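Local coordinates for transcription antitermination protein NusB (Aquifex aeolicus, PDB 3R2C), which probably takes part in transcription antitermination of ribosomal RNA operons by binding specifically to their boxA RNA sequence, at residues W18-E23 against L77-R82. Numbering follows the deposited sequence.
Sequences WDLRGE and LGYVER. With nucleotides of chain E.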
ATOM      1  N   TRP A  18      -2.189  -6.005   0.998  1.00 11.70           N
ATOM      2  CA  TRP A  18      -2.786  -6.693   2.143  1.00  7.19           C
ATOM      3  C   TRP A  18      -3.950  -5.847   2.667  1.00 12.87           C
ATOM      4  O   TRP A  18      -5.038  -6.356   2.949  1.00 14.97           O
ATOM      5  CB  TRP A  18      -1.714  -6.858   3.214  1.00  8.98           C
ATOM      6  CG  TRP A  18      -2.130  -7.588   4.446  1.00 16.04           C
ATOM      7  CD1 TRP A  18      -2.890  -8.713   4.528  1.00 15.41           C
ATOM      8  CD2 TRP A  18      -1.773  -7.242   5.786  1.00 18.26           C
ATOM      9  NE1 TRP A  18      -3.026  -9.094   5.838  1.00 16.28           N
ATOM     10  CE2 TRP A  18      -2.345  -8.204   6.634  1.00 20.62           C
ATOM     11  CE3 TRP A  18      -1.014  -6.216   6.349  1.00 17.62           C
ATOM     12  CZ2 TRP A  18      -2.201  -8.164   8.012  1.00 22.81           C
ATOM     13  CZ3 TRP A  18      -0.870  -6.171   7.717  1.00 21.15           C
ATOM     14  CH2 TRP A  18      -1.450  -7.144   8.534  1.00 17.75           C
ATOM     15  N   ASP A  19      -3.725  -4.540   2.740  1.00 14.37           N
ATOM     16  CA  ASP A  19      -4.728  -3.616   3.252  1.00 12.47           C
ATOM     17  C   ASP A  19      -5.957  -3.666   2.342  1.00 17.14           C
ATOM     18  O   ASP A  19      -7.100  -3.676   2.805  1.00 16.14           O
ATOM     19  CB  ASP A  19      -4.146  -2.197   3.308  1.00 11.67           C
ATOM     20  CG  ASP A  19      -4.838  -1.317   4.342  1.00 19.55           C
ATOM     21  OD1 ASP A  19      -5.698  -1.809   5.087  1.00 23.77           O
ATOM     22  OD2 ASP A  19      -4.533  -0.119   4.404  1.00 22.02           O
ATOM     23  N   LEU A  20      -5.711  -3.734   1.039  1.00 14.89           N
ATOM     24  CA  LEU A  20      -6.785  -3.709   0.052  1.00 16.59           C
ATOM     25  C   LEU A  20      -7.518  -5.035  -0.114  1.00 23.57           C
ATOM     26  O   LEU A  20      -8.719  -5.047  -0.394  1.00 27.65           O
ATOM     27  CB  LEU A  20      -6.229  -3.292  -1.303  1.00 15.75           C
ATOM     28  CG  LEU A  20      -5.947  -1.793  -1.373  1.00 19.85           C
ATOM     29  CD1 LEU A  20      -5.032  -1.488  -2.536  1.00 21.39           C
ATOM     30  CD2 LEU A  20      -7.255  -1.048  -1.473  1.00 16.37           C
ATOM     31  N   ARG A  21      -6.813  -6.143   0.060  1.00 19.42           N
ATOM     32  CA  ARG A  21      -7.377  -7.455  -0.266  1.00 17.31           C
ATOM     33  C   ARG A  21      -7.641  -8.335   0.946  1.00 20.52           C
ATOM     34  O   ARG A  21      -8.524  -9.183   0.908  1.00 23.67           O
ATOM     35  CB  ARG A  21      -6.455  -8.193  -1.230  1.00 15.64           C
ATOM     36  CG  ARG A  21      -6.537  -7.636  -2.642  1.00 22.32           C
ATOM     37  CD  ARG A  21      -5.411  -8.123  -3.507  1.00 21.10           C
ATOM     38  NE  ARG A  21      -5.341  -9.586  -3.600  1.00 21.33           N
ATOM     39  CZ  ARG A  21      -4.380 -10.220  -4.270  1.00 22.74           C
ATOM     40  NH1 ARG A  21      -3.442  -9.512  -4.901  1.00 24.56           N
ATOM     41  NH2 ARG A  21      -4.344 -11.547  -4.304  1.00 22.89           N
ATOM     42  N   GLY A  22      -6.855  -8.162   2.002  1.00 18.82           N
ATOM     43  CA  GLY A  22      -7.043  -8.927   3.225  1.00 20.42           C
ATOM     44  C   GLY A  22      -6.683 -10.392   3.071  1.00 30.32           C
ATOM     45  O   GLY A  22      -7.188 -11.248   3.783  1.00 38.48           O
ATOM     46  N   GLU A  23      -5.797 -10.705   2.145  1.00 26.53           N
ATOM     47  CA  GLU A  23      -5.424 -12.106   1.958  1.00 33.97           C
ATOM     48  C   GLU A  23      -4.134 -12.413   2.707  1.00 32.10           C
ATOM     49  O   GLU A  23      -3.564 -11.533   3.334  1.00 32.62           O
ATOM     50  CB  GLU A  23      -5.285 -12.419   0.478  1.00 34.82           C
ATOM     51  CG  GLU A  23      -6.608 -12.292  -0.260  1.00 32.89           C
ATOM     52  CD  GLU A  23      -6.439 -12.332  -1.747  1.00 32.19           C
ATOM     53  OE1 GLU A  23      -5.493 -13.006  -2.209  1.00 32.40           O
ATOM     54  OE2 GLU A  23      -7.240 -11.677  -2.447  1.00 30.84           O
ATOM     55  N   LEU A  77      -6.635   7.835   6.861  1.00 19.49           N
ATOM     56  CA  LEU A  77      -5.484   8.000   5.973  1.00 13.49           C
ATOM     57  C   LEU A  77      -5.725   7.376   4.610  1.00 13.73           C
ATOM     58  O   LEU A  77      -6.490   6.430   4.481  1.00 17.97           O
ATOM     59  CB  LEU A  77      -4.252   7.365   6.616  1.00 19.75           C
ATOM     60  CG  LEU A  77      -3.931   7.846   8.037  1.00 24.35           C
ATOM     61  CD1 LEU A  77      -2.492   7.462   8.398  1.00 24.95           C
ATOM     62  CD2 LEU A  77      -4.129   9.336   8.163  1.00 27.58           C
ATOM     63  N   GLY A  78      -5.063   7.894   3.584  1.00 15.46           N
ATOM     64  CA  GLY A  78      -5.048   7.221   2.302  1.00 16.32           C
ATOM     65  C   GLY A  78      -4.416   5.853   2.487  1.00 21.35           C
ATOM     66  O   GLY A  78      -3.686   5.628   3.459  1.00 17.14           O
ATOM     67  N   TYR A  79      -4.704   4.933   1.572  1.00 14.62           N
ATOM     68  CA  TYR A  79      -4.040   3.634   1.551  1.00 15.86           C
ATOM     69  C   TYR A  79      -2.515   3.765   1.388  1.00 19.38           C
ATOM     70  O   TYR A  79      -1.757   3.020   1.993  1.00 16.74           O
ATOM     71  CB  TYR A  79      -4.620   2.763   0.427  1.00 18.95           C
ATOM     72  CG  TYR A  79      -5.896   2.085   0.853  1.00 15.56           C
ATOM     73  CD1 TYR A  79      -7.128   2.721   0.731  1.00 14.22           C
ATOM     74  CD2 TYR A  79      -5.865   0.828   1.426  1.00 13.22           C
ATOM     75  CE1 TYR A  79      -8.311   2.090   1.157  1.00 17.95           C
ATOM     76  CE2 TYR A  79      -7.032   0.201   1.868  1.00 17.70           C
ATOM     77  CZ  TYR A  79      -8.246   0.834   1.734  1.00 23.63           C
ATOM     78  OH  TYR A  79      -9.391   0.187   2.164  1.00 23.71           O
ATOM     79  N   VAL A  80      -2.054   4.712   0.584  1.00 13.44           N
ATOM     80  CA  VAL A  80      -0.610   4.893   0.441  1.00 15.14           C
ATOM     81  C   VAL A  80       0.016   5.369   1.760  1.00 17.63           C
ATOM     82  O   VAL A  80       1.010   4.808   2.238  1.00 15.05           O
ATOM     83  CB  VAL A  80      -0.273   5.875  -0.695  1.00 19.75           C
ATOM     84  CG1 VAL A  80       1.204   6.284  -0.636  1.00 15.21           C
ATOM     85  CG2 VAL A  80      -0.615   5.246  -2.042  1.00 16.07           C
ATOM     86  N   GLU A  81      -0.583   6.385   2.364  1.00 14.43           N
ATOM     87  CA  GLU A  81      -0.031   6.981   3.587  1.00 14.19           C
ATOM     88  C   GLU A  81      -0.050   5.995   4.763  1.00 15.40           C
ATOM     89  O   GLU A  81       0.920   5.888   5.514  1.00 16.07           O
ATOM     90  CB  GLU A  81      -0.815   8.238   3.967  1.00 14.41           C
ATOM     91  CG  GLU A  81      -0.699   9.369   2.952  1.00 20.26           C
ATOM     92  CD  GLU A  81      -1.789   9.346   1.888  1.00 29.09           C
ATOM     93  OE1 GLU A  81      -2.158   8.261   1.386  1.00 22.15           O
ATOM     94  OE2 GLU A  81      -2.280  10.437   1.542  1.00 32.99           O
ATOM     95  N   ARG A  82      -1.143   5.260   4.916  1.00 15.82           N
ATOM     96  CA  ARG A  82      -1.280   4.384   6.074  1.00 11.19           C
ATOM     97  C   ARG A  82      -0.252   3.260   5.996  1.00 12.21           C
ATOM     98  O   ARG A  82       0.380   2.924   6.976  1.00 12.34           O
ATOM     99  CB  ARG A  82      -2.710   3.834   6.198  1.00 14.21           C
ATOM    100  CG  ARG A  82      -2.889   2.696   7.210  1.00 14.02           C
ATOM    101  CD  ARG A  82      -4.389   2.327   7.399  1.00 12.41           C
ATOM    102  NE  ARG A  82      -5.017   2.033   6.113  1.00 15.62           N
ATOM    103  CZ  ARG A  82      -5.841   2.849   5.461  1.00 18.45           C
ATOM    104  NH1 ARG A  82      -6.213   4.012   5.990  1.00 14.02           N
ATOM    105  NH2 ARG A  82      -6.316   2.487   4.274  1.00 17.17           N
TER
ATOM    106  P     U E   8      -2.397  18.702   8.246  1.00 78.44           P
ATOM    107  OP1   U E   8      -1.898  20.094   8.421  1.00 65.38           O
ATOM    108  OP2   U E   8      -3.503  18.221   9.115  1.00 79.03           O
ATOM    109  O5'   U E   8      -2.751  18.432   6.719  1.00 62.47           O
ATOM    110  C5'   U E   8      -1.727  18.403   5.736  1.00 67.48           C
ATOM    111  C4'   U E   8      -2.237  17.894   4.410  1.00 68.80           C
ATOM    112  O4'   U E   8      -2.032  16.450   4.314  1.00 57.14           O
ATOM    113  C3'   U E   8      -3.734  18.126   4.141  1.00 65.42           C
ATOM    114  O3'   U E   8      -3.919  18.497   2.778  1.00 75.55           O
ATOM    115  C2'   U E   8      -4.332  16.741   4.360  1.00 60.27           C
ATOM    116  O2'   U E   8      -5.555  16.514   3.695  1.00 61.25           O
ATOM    117  C1'   U E   8      -3.213  15.879   3.800  1.00 56.04           C
ATOM    118  N1    U E   8      -3.295  14.443   4.154  1.00 49.79           N
ATOM    119  C2    U E   8      -2.837  13.592   3.159  1.00 41.58           C
ATOM    120  O2    U E   8      -2.339  13.983   2.113  1.00 33.17           O
ATOM    121  N3    U E   8      -2.953  12.260   3.454  1.00 38.50           N
ATOM    122  C4    U E   8      -3.488  11.703   4.598  1.00 38.17           C
ATOM    123  O4    U E   8      -3.517  10.478   4.694  1.00 33.63           O
ATOM    124  C5    U E   8      -3.969  12.643   5.570  1.00 34.29           C
ATOM    125  C6    U E   8      -3.873  13.954   5.310  1.00 43.03           C
TER
HETATM  126  O   HOH W   1      -8.678  -1.058   4.793  1.00 39.02           O
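Asp19 OD2 is gripped by two nitrogens of Arg82: NE at 2.8 Å, nearly straight and on the syn lone pair, and NH2 at 3.2 Å from above the carboxylate plane. The oxygen lies in the guanidinium plane, but the carboxylate is turned 81° to it, so this side-on salt bridge closes on a single oxygen, which also accepts from Asn83. A bend at chi3 (54°) helps bring the guanidinium edge-on over one face of Tyr79, NH2 foremost. NH1 donates to Leu77 O at 2.9 Å, and to Ile74 O; together with the grip on Asp19 these bonds limit the group's rotation. Tyr79 is covered on both faces: Arg82 NH2 sits 3.2 Å above the ring plane, over its centre, while opposite it Leu20 CD2 makes a CH-pi contact 3.7 Å from the centroid. A water donating to Asp19 OD1 also hydrogen-bonds Tyr79 OH. Beyond the pairing, the uracil of U8 of chain E is held along its Watson-Crick edge: N3 donates to Glu81 OE2 at 2.7 Å, and O4 accepts from Gly78 N. The contact joins the C-terminal end of helix 3-21 to the start of helix 79-94, whose N-cap and first turn hold this uridine, in the all-helical NusB fold.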